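PDB 2DSA: glutathione S-transferase from Burkholderia xenovorans, which probably conjugates glutathione to electrophilic substrates and reductively dechlorinates metabolites of polychlorinated biphenyls, working as a dimer of two like subunits. Local coordinates for residues A68-V73 and Q96-I101; L82-G87 and Y92-W97. One frame throughout, in Å; residues are numbered along the deposited sequence.

Contact 1: residues A68-V73 and Q96-I101; sequences AIVQYV and QWLNFI
Leu98 reaches across from one helix to meet Val70 and Gln71 on the other, and its two methyls share the work. The apolar part is methyl to methyl at Val70, where Leu98 CD2 lies 4.0 Å from Val70 CG2. Leu98 CD1 mainly faces Gln71, lying 3.7 Å from its CG methylene. That same CD1 is also 3.8 Å from Gln71 NE2, so the methyl sits beside the glutamine chain where CG gives way to the amide. Leu98 points against the run of both partners, and its methyl ends make the contact. Its CG stands anti to the carbonyl carbon (chi1 -69°), which directs the fork toward helix 66-76.

No hydrogen bond spans the segments. The buried amide of Gln71 is satisfied beside them: OE1 accepts from Arg91 NE and Gln95 NE2, and NE2 donates to Pro67 O, three bonds that would fix the rotation of the amide. Asn99, one residue after Leu98, bonds to Glu65 of the second subunit.

The contact joins helix 66-76 of the thioredoxin-like domain to helix 89-109 of the all-helical domain. Val70 also packs on Ser13 and Pro14 of helix 12-21 and on Val153 of helix 153-163.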
ATOM      1  N   ALA A  68      -0.902   3.146  -7.141  1.00 28.47           N
ATOM      2  CA  ALA A  68      -0.197   3.200  -8.436  1.00 28.89           C
ATOM      3  C   ALA A  68      -0.993   3.967  -9.512  1.00 28.30           C
ATOM      4  O   ALA A  68      -0.458   4.860 -10.194  1.00 28.34           O
ATOM      5  CB  ALA A  68       0.121   1.783  -8.919  1.00 28.11           C
ATOM      6  N   ILE A  69      -2.269   3.615  -9.649  1.00 28.82           N
ATOM      7  CA  ILE A  69      -3.181   4.290 -10.592  1.00 28.16           C
ATOM      8  C   ILE A  69      -3.248   5.803 -10.380  1.00 28.50           C
ATOM      9  O   ILE A  69      -3.097   6.560 -11.334  1.00 28.36           O
ATOM     10  CB  ILE A  69      -4.596   3.677 -10.576  1.00 28.34           C
ATOM     11  CG1 ILE A  69      -4.558   2.262 -11.154  1.00 27.32           C
ATOM     12  CG2 ILE A  69      -5.644   4.573 -11.345  1.00 27.64           C
ATOM     13  CD1 ILE A  69      -5.699   1.354 -10.639  1.00 25.22           C
ATOM     14  N   VAL A  70      -3.464   6.242  -9.141  1.00 28.53           N
ATOM     15  CA  VAL A  70      -3.670   7.663  -8.889  1.00 28.88           C
ATOM     16  C   VAL A  70      -2.389   8.484  -9.110  1.00 28.98           C
ATOM     17  O   VAL A  70      -2.460   9.659  -9.447  1.00 29.38           O
ATOM     18  CB  VAL A  70      -4.419   7.968  -7.523  1.00 29.35           C
ATOM     19  CG1 VAL A  70      -5.777   7.267  -7.510  1.00 28.86           C
ATOM     20  CG2 VAL A  70      -3.590   7.580  -6.259  1.00 26.74           C
ATOM     21  N   GLN A  71      -1.230   7.846  -8.956  1.00 29.26           N
ATOM     22  CA  GLN A  71       0.052   8.483  -9.264  1.00 29.00           C
ATOM     23  C   GLN A  71       0.276   8.608 -10.786  1.00 29.25           C
ATOM     24  O   GLN A  71       0.732   9.641 -11.259  1.00 28.48           O
ATOM     25  CB  GLN A  71       1.217   7.732  -8.599  1.00 28.85           C
ATOM     26  CG  GLN A  71       1.268   7.923  -7.071  1.00 28.06           C
ATOM     27  CD  GLN A  71       2.465   7.257  -6.450  1.00 27.67           C
ATOM     28  OE1 GLN A  71       3.557   7.842  -6.398  1.00 27.41           O
ATOM     29  NE2 GLN A  71       2.288   6.010  -6.001  1.00 27.13           N
ATOM     30  N   TYR A  72      -0.033   7.547 -11.529  1.00 29.80           N
ATOM     31  CA  TYR A  72      -0.007   7.613 -12.974  1.00 30.71           C
ATOM     32  C   TYR A  72      -0.894   8.768 -13.447  1.00 30.60           C
ATOM     33  O   TYR A  72      -0.439   9.630 -14.202  1.00 31.10           O
ATOM     34  CB  TYR A  72      -0.398   6.271 -13.630  1.00 31.36           C
ATOM     35  CG  TYR A  72      -0.517   6.395 -15.148  1.00 32.97           C
ATOM     36  CD1 TYR A  72      -1.737   6.727 -15.739  1.00 32.64           C
ATOM     37  CD2 TYR A  72       0.597   6.236 -15.978  1.00 32.37           C
ATOM     38  CE1 TYR A  72      -1.861   6.893 -17.108  1.00 33.76           C
ATOM     39  CE2 TYR A  72       0.470   6.378 -17.375  1.00 33.88           C
ATOM     40  CZ  TYR A  72      -0.755   6.713 -17.914  1.00 33.13           C
ATOM     41  OH  TYR A  72      -0.905   6.880 -19.258  1.00 35.93           O
ATOM     42  N   VAL A  73      -2.129   8.811 -12.955  1.00 29.97           N
ATOM     43  CA  VAL A  73      -3.088   9.845 -13.320  1.00 30.02           C
ATOM     44  C   VAL A  73      -2.570  11.274 -13.052  1.00 30.26           C
ATOM     45  O   VAL A  73      -2.572  12.140 -13.949  1.00 29.64           O
ATOM     46  CB  VAL A  73      -4.456   9.601 -12.640  1.00 30.11           C
ATOM     47  CG1 VAL A  73      -5.378  10.815 -12.811  1.00 29.46           C
ATOM     48  CG2 VAL A  73      -5.126   8.321 -13.181  1.00 29.11           C
ATOM     49  N   GLN A  96       3.933   7.451   1.158  1.00 28.83           N
ATOM     50  CA  GLN A  96       3.717   7.107   2.559  1.00 28.78           C
ATOM     51  C   GLN A  96       2.236   7.193   2.880  1.00 28.12           C
ATOM     52  O   GLN A  96       1.653   6.219   3.323  1.00 28.39           O
ATOM     53  CB  GLN A  96       4.511   8.061   3.467  1.00 28.63           C
ATOM     54  CG  GLN A  96       4.177   7.913   4.956  1.00 28.61           C
ATOM     55  CD  GLN A  96       4.777   9.035   5.795  1.00 28.67           C
ATOM     56  OE1 GLN A  96       4.055   9.759   6.484  1.00 30.23           O
ATOM     57  NE2 GLN A  96       6.087   9.222   5.689  1.00 26.75           N
ATOM     58  N   TRP A  97       1.626   8.358   2.635  1.00 28.45           N
ATOM     59  CA  TRP A  97       0.205   8.532   2.900  1.00 28.56           C
ATOM     60  C   TRP A  97      -0.680   7.590   2.106  1.00 28.79           C
ATOM     61  O   TRP A  97      -1.625   7.015   2.675  1.00 29.57           O
ATOM     62  CB  TRP A  97      -0.240   9.989   2.782  1.00 29.47           C
ATOM     63  CG  TRP A  97      -0.001  10.725   4.063  1.00 30.44           C
ATOM     64  CD1 TRP A  97       0.906  11.732   4.276  1.00 31.56           C
ATOM     65  CD2 TRP A  97      -0.632  10.473   5.331  1.00 30.49           C
ATOM     66  NE1 TRP A  97       0.855  12.132   5.592  1.00 32.50           N
ATOM     67  CE2 TRP A  97      -0.072  11.376   6.262  1.00 32.24           C
ATOM     68  CE3 TRP A  97      -1.636   9.589   5.764  1.00 31.50           C
ATOM     69  CZ2 TRP A  97      -0.473  11.418   7.612  1.00 30.96           C
ATOM     70  CZ3 TRP A  97      -2.045   9.634   7.106  1.00 31.68           C
ATOM     71  CH2 TRP A  97      -1.457  10.543   8.012  1.00 31.29           C
ATOM     72  N   LEU A  98      -0.361   7.388   0.821  1.00 28.23           N
ATOM     73  CA  LEU A  98      -1.123   6.449  -0.014  1.00 28.74           C
ATOM     74  C   LEU A  98      -1.050   5.006   0.512  1.00 28.80           C
ATOM     75  O   LEU A  98      -2.049   4.308   0.519  1.00 29.04           O
ATOM     76  CB  LEU A  98      -0.678   6.499  -1.483  1.00 28.23           C
ATOM     77  CG  LEU A  98      -0.977   7.740  -2.334  1.00 27.11           C
ATOM     78  CD1 LEU A  98      -0.343   7.576  -3.719  1.00 26.13           C
ATOM     79  CD2 LEU A  98      -2.490   7.988  -2.459  1.00 26.20           C
ATOM     80  N   ASN A  99       0.136   4.560   0.928  1.00 29.04           N
ATOM     81  CA  ASN A  99       0.256   3.218   1.477  1.00 29.87           C
ATOM     82  C   ASN A  99      -0.435   3.061   2.838  1.00 30.25           C
ATOM     83  O   ASN A  99      -0.993   2.000   3.121  1.00 30.21           O
ATOM     84  CB  ASN A  99       1.715   2.765   1.583  1.00 29.77           C
ATOM     85  CG  ASN A  99       1.829   1.270   1.707  1.00 30.88           C
ATOM     86  OD1 ASN A  99       1.651   0.564   0.729  1.00 31.27           O
ATOM     87  ND2 ASN A  99       2.092   0.767   2.930  1.00 32.17           N
ATOM     88  N   PHE A 100      -0.359   4.109   3.667  1.00 30.54           N
ATOM     89  CA  PHE A 100      -1.129   4.215   4.904  1.00 31.19           C
ATOM     90  C   PHE A 100      -2.639   4.072   4.699  1.00 31.29           C
ATOM     91  O   PHE A 100      -3.300   3.282   5.387  1.00 31.55           O
ATOM     92  CB  PHE A 100      -0.839   5.532   5.630  1.00 30.78           C
ATOM     93  CG  PHE A 100      -1.527   5.646   6.970  1.00 33.11           C
ATOM     94  CD1 PHE A 100      -0.877   5.240   8.138  1.00 33.84           C
ATOM     95  CD2 PHE A 100      -2.835   6.148   7.068  1.00 33.57           C
ATOM     96  CE1 PHE A 100      -1.501   5.338   9.372  1.00 33.68           C
ATOM     97  CE2 PHE A 100      -3.471   6.252   8.295  1.00 33.02           C
ATOM     98  CZ  PHE A 100      -2.808   5.852   9.455  1.00 33.22           C
ATOM     99  N   ILE A 101      -3.191   4.835   3.763  1.00 31.31           N
ATOM    100  CA  ILE A 101      -4.627   4.770   3.514  1.00 31.30           C
ATOM    101  C   ILE A 101      -5.013   3.357   3.081  1.00 31.83           C
ATOM    102  O   ILE A 101      -6.001   2.795   3.560  1.00 31.97           O
ATOM    103  CB  ILE A 101      -5.112   5.859   2.524  1.00 30.95           C
ATOM    104  CG1 ILE A 101      -4.858   7.245   3.106  1.00 30.40           C
ATOM    105  CG2 ILE A 101      -6.597   5.690   2.228  1.00 31.80           C
ATOM    106  CD1 ILE A 101      -4.656   8.346   2.088  1.00 30.49           C
TER

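Contact 2: residues L82-G87 and Y92-W97; sequences LAPANG and YHLQQW
Leu94 sets its side chain against Ala83 and Pro84 of the loop, and its torsions decide which atoms meet. With CG anti to the backbone N (chi1 174°) and chi2 at 84°, Leu94 CD2 comes within 3.6 Å of Ala83 CB. The proline is met nearer the helix backbone, its CD lying 4.1 Å from Leu94 CB. Leu147, Val153 and Ala154 add further apolar contacts to Leu94.

Tyr92 takes a different staggered position, CG anti to the carbonyl carbon (chi1 -54°), which carries the phenol to Gly87. There Tyr92 OH is 3.7 Å from Gly87 CA, and Gly87 O sits at the ring edge near its plane, 3.8 Å from Tyr92 CE1. The hydroxyl itself is hydrogen-bonded to Asp75 of the second subunit, whose Tyr72 meets the Tyr92 ring edge-to-face.

Gln95 and Asn86 are linked through one water, which donates to Asn86 OD1 at 2.9 Å and accepts from Gln95 NE2 at 3.0 Å. Asn86 ND2 in turn bonds to Asp75 of its own chain.

With no direct hydrogen bond between the segments, the chemistry implies a junction held by three elements: aliphatic packing at Leu94, the phenol against the glycine backbone, and a water bridge whose two amides are each tied to helix 66-76, Asn86 through Asp75 and Gln95 through Gln71.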
ATOM      1  N   LEU A  82      -1.601  17.509  -8.654  1.00 39.07           N
ATOM      2  CA  LEU A  82      -2.286  16.452  -7.931  1.00 38.18           C
ATOM      3  C   LEU A  82      -1.339  15.517  -7.167  1.00 37.47           C
ATOM      4  O   LEU A  82      -1.786  14.714  -6.345  1.00 37.41           O
ATOM      5  CB  LEU A  82      -3.199  15.666  -8.871  1.00 38.18           C
ATOM      6  CG  LEU A  82      -4.364  16.493  -9.421  1.00 38.50           C
ATOM      7  CD1 LEU A  82      -5.105  15.714 -10.494  1.00 37.85           C
ATOM      8  CD2 LEU A  82      -5.298  16.988  -8.298  1.00 39.97           C
ATOM      9  N   ALA A  83      -0.045  15.606  -7.464  1.00 36.31           N
ATOM     10  CA  ALA A  83       1.003  14.919  -6.697  1.00 35.43           C
ATOM     11  C   ALA A  83       2.240  15.795  -6.751  1.00 35.10           C
ATOM     12  O   ALA A  83       2.452  16.469  -7.754  1.00 35.22           O
ATOM     13  CB  ALA A  83       1.311  13.563  -7.294  1.00 34.90           C
ATOM     14  N   PRO A  84       3.072  15.784  -5.688  1.00 34.77           N
ATOM     15  CA  PRO A  84       4.394  16.412  -5.832  1.00 34.24           C
ATOM     16  C   PRO A  84       5.219  15.712  -6.908  1.00 34.17           C
ATOM     17  O   PRO A  84       4.989  14.518  -7.211  1.00 34.18           O
ATOM     18  CB  PRO A  84       5.049  16.193  -4.457  1.00 34.14           C
ATOM     19  CG  PRO A  84       3.901  15.947  -3.515  1.00 34.02           C
ATOM     20  CD  PRO A  84       2.862  15.239  -4.331  1.00 34.42           C
ATOM     21  N   ALA A  85       6.174  16.452  -7.468  1.00 33.79           N
ATOM     22  CA  ALA A  85       7.063  15.955  -8.516  1.00 33.23           C
ATOM     23  C   ALA A  85       7.884  14.753  -8.077  1.00 33.22           C
ATOM     24  O   ALA A  85       8.465  14.722  -6.974  1.00 33.26           O
ATOM     25  CB  ALA A  85       7.981  17.070  -9.017  1.00 33.21           C
ATOM     26  N   ASN A  86       7.919  13.753  -8.943  1.00 32.36           N
ATOM     27  CA  ASN A  86       8.741  12.585  -8.720  1.00 32.74           C
ATOM     28  C   ASN A  86      10.167  12.952  -8.350  1.00 32.55           C
ATOM     29  O   ASN A  86      10.757  13.871  -8.937  1.00 31.36           O
ATOM     30  CB  ASN A  86       8.759  11.735  -9.981  1.00 33.12           C
ATOM     31  CG  ASN A  86       7.490  10.971 -10.162  1.00 34.58           C
ATOM     32  OD1 ASN A  86       7.117  10.185  -9.292  1.00 35.36           O
ATOM     33  ND2 ASN A  86       6.800  11.195 -11.291  1.00 34.46           N
ATOM     34  N   GLY A  87      10.718  12.235  -7.378  1.00 32.18           N
ATOM     35  CA  GLY A  87      12.067  12.525  -6.917  1.00 32.67           C
ATOM     36  C   GLY A  87      12.159  13.565  -5.816  1.00 32.68           C
ATOM     37  O   GLY A  87      13.173  13.639  -5.141  1.00 33.48           O
ATOM     38  N   TYR A  92       7.651  11.163  -1.999  1.00 30.55           N
ATOM     39  CA  TYR A  92       7.769   9.986  -1.086  1.00 30.68           C
ATOM     40  C   TYR A  92       6.783  10.069   0.069  1.00 30.38           C
ATOM     41  O   TYR A  92       6.168   9.079   0.463  1.00 29.51           O
ATOM     42  CB  TYR A  92       9.206   9.770  -0.588  1.00 30.08           C
ATOM     43  CG  TYR A  92      10.191   9.669  -1.731  1.00 28.82           C
ATOM     44  CD1 TYR A  92      11.014  10.746  -2.056  1.00 28.67           C
ATOM     45  CD2 TYR A  92      10.261   8.524  -2.522  1.00 27.41           C
ATOM     46  CE1 TYR A  92      11.894  10.680  -3.125  1.00 28.73           C
ATOM     47  CE2 TYR A  92      11.144   8.444  -3.591  1.00 27.45           C
ATOM     48  CZ  TYR A  92      11.954   9.531  -3.887  1.00 29.17           C
ATOM     49  OH  TYR A  92      12.829   9.470  -4.940  1.00 28.31           O
ATOM     50  N   HIS A  93       6.620  11.279   0.578  1.00 31.28           N
ATOM     51  CA  HIS A  93       5.626  11.579   1.585  1.00 31.89           C
ATOM     52  C   HIS A  93       4.175  11.291   1.100  1.00 31.12           C
ATOM     53  O   HIS A  93       3.351  10.784   1.864  1.00 29.94           O
ATOM     54  CB  HIS A  93       5.817  13.030   2.050  1.00 32.66           C
ATOM     55  CG  HIS A  93       5.121  13.360   3.335  1.00 36.75           C
ATOM     56  ND1 HIS A  93       4.856  14.660   3.723  1.00 41.60           N
ATOM     57  CD2 HIS A  93       4.630  12.567   4.317  1.00 40.20           C
ATOM     58  CE1 HIS A  93       4.231  14.650   4.886  1.00 42.81           C
ATOM     59  NE2 HIS A  93       4.079  13.393   5.268  1.00 42.67           N
ATOM     60  N   LEU A  94       3.871  11.593  -0.164  1.00 30.24           N
ATOM     61  CA  LEU A  94       2.599  11.161  -0.763  1.00 29.70           C
ATOM     62  C   LEU A  94       2.444   9.614  -0.781  1.00 29.45           C
ATOM     63  O   LEU A  94       1.361   9.083  -0.481  1.00 29.10           O
ATOM     64  CB  LEU A  94       2.452  11.719  -2.192  1.00 30.07           C
ATOM     65  CG  LEU A  94       1.230  11.238  -2.988  1.00 30.31           C
ATOM     66  CD1 LEU A  94       0.049  12.080  -2.637  1.00 32.58           C
ATOM     67  CD2 LEU A  94       1.464  11.312  -4.496  1.00 30.49           C
ATOM     68  N   GLN A  95       3.513   8.911  -1.146  1.00 28.68           N
ATOM     69  CA  GLN A  95       3.504   7.448  -1.221  1.00 29.51           C
ATOM     70  C   GLN A  95       3.340   6.803   0.154  1.00 29.36           C
ATOM     71  O   GLN A  95       2.725   5.729   0.282  1.00 29.94           O
ATOM     72  CB  GLN A  95       4.790   6.944  -1.895  1.00 28.98           C
ATOM     73  CG  GLN A  95       4.866   7.412  -3.335  1.00 29.09           C
ATOM     74  CD  GLN A  95       6.222   7.272  -3.964  1.00 28.64           C
ATOM     75  OE1 GLN A  95       7.251   7.118  -3.286  1.00 25.76           O
ATOM     76  NE2 GLN A  95       6.240   7.356  -5.281  1.00 27.64           N
ATOM     77  N   GLN A  96       3.933   7.451   1.158  1.00 28.83           N
ATOM     78  CA  GLN A  96       3.717   7.107   2.559  1.00 28.78           C
ATOM     79  C   GLN A  96       2.236   7.193   2.880  1.00 28.12           C
ATOM     80  O   GLN A  96       1.653   6.219   3.323  1.00 28.39           O
ATOM     81  CB  GLN A  96       4.511   8.061   3.467  1.00 28.63           C
ATOM     82  CG  GLN A  96       4.177   7.913   4.956  1.00 28.61           C
ATOM     83  CD  GLN A  96       4.777   9.035   5.795  1.00 28.67           C
ATOM     84  OE1 GLN A  96       4.055   9.759   6.484  1.00 30.23           O
ATOM     85  NE2 GLN A  96       6.087   9.222   5.689  1.00 26.75           N
ATOM     86  N   TRP A  97       1.626   8.358   2.635  1.00 28.45           N
ATOM     87  CA  TRP A  97       0.205   8.532   2.900  1.00 28.56           C
ATOM     88  C   TRP A  97      -0.680   7.590   2.106  1.00 28.79           C
ATOM     89  O   TRP A  97      -1.625   7.015   2.675  1.00 29.57           O
ATOM     90  CB  TRP A  97      -0.240   9.989   2.782  1.00 29.47           C
ATOM     91  CG  TRP A  97      -0.001  10.725   4.063  1.00 30.44           C
ATOM     92  CD1 TRP A  97       0.906  11.732   4.276  1.00 31.56           C
ATOM     93  CD2 TRP A  97      -0.632  10.473   5.331  1.00 30.49           C
ATOM     94  NE1 TRP A  97       0.855  12.132   5.592  1.00 32.50           N
ATOM     95  CE2 TRP A  97      -0.072  11.376   6.262  1.00 32.24           C
ATOM     96  CE3 TRP A  97      -1.636   9.589   5.764  1.00 31.50           C
ATOM     97  CZ2 TRP A  97      -0.473  11.418   7.612  1.00 30.96           C
ATOM     98  CZ3 TRP A  97      -2.045   9.634   7.106  1.00 31.68           C
ATOM     99  CH2 TRP A  97      -1.457  10.543   8.012  1.00 31.29           C
TER
HETATM  100  O   HOH W   1       8.033   8.150  -7.490  1.00 39.51           O

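How the contacts relate
From the N terminus, the thioredoxin-like domain and its sheet lead into helix 66-76, after which the chain runs through the connecting loop and enters helix 89-109. Contact 1 closes the wider loop, with 22 residues between its segments, and contact 2 the tighter one, with four. Segment 82-87 falls wholly within that wider span, and the second segments overlap at Gln96 and Trp97, so the two closures end on the same part of helix 89-109. Their centres are 8 Å apart, and the Gln71-Gln95 pair is their direct connection. Together they tie the thioredoxin-like domain and the interdomain linker to the first long helix of the helical domain, beside the second subunit.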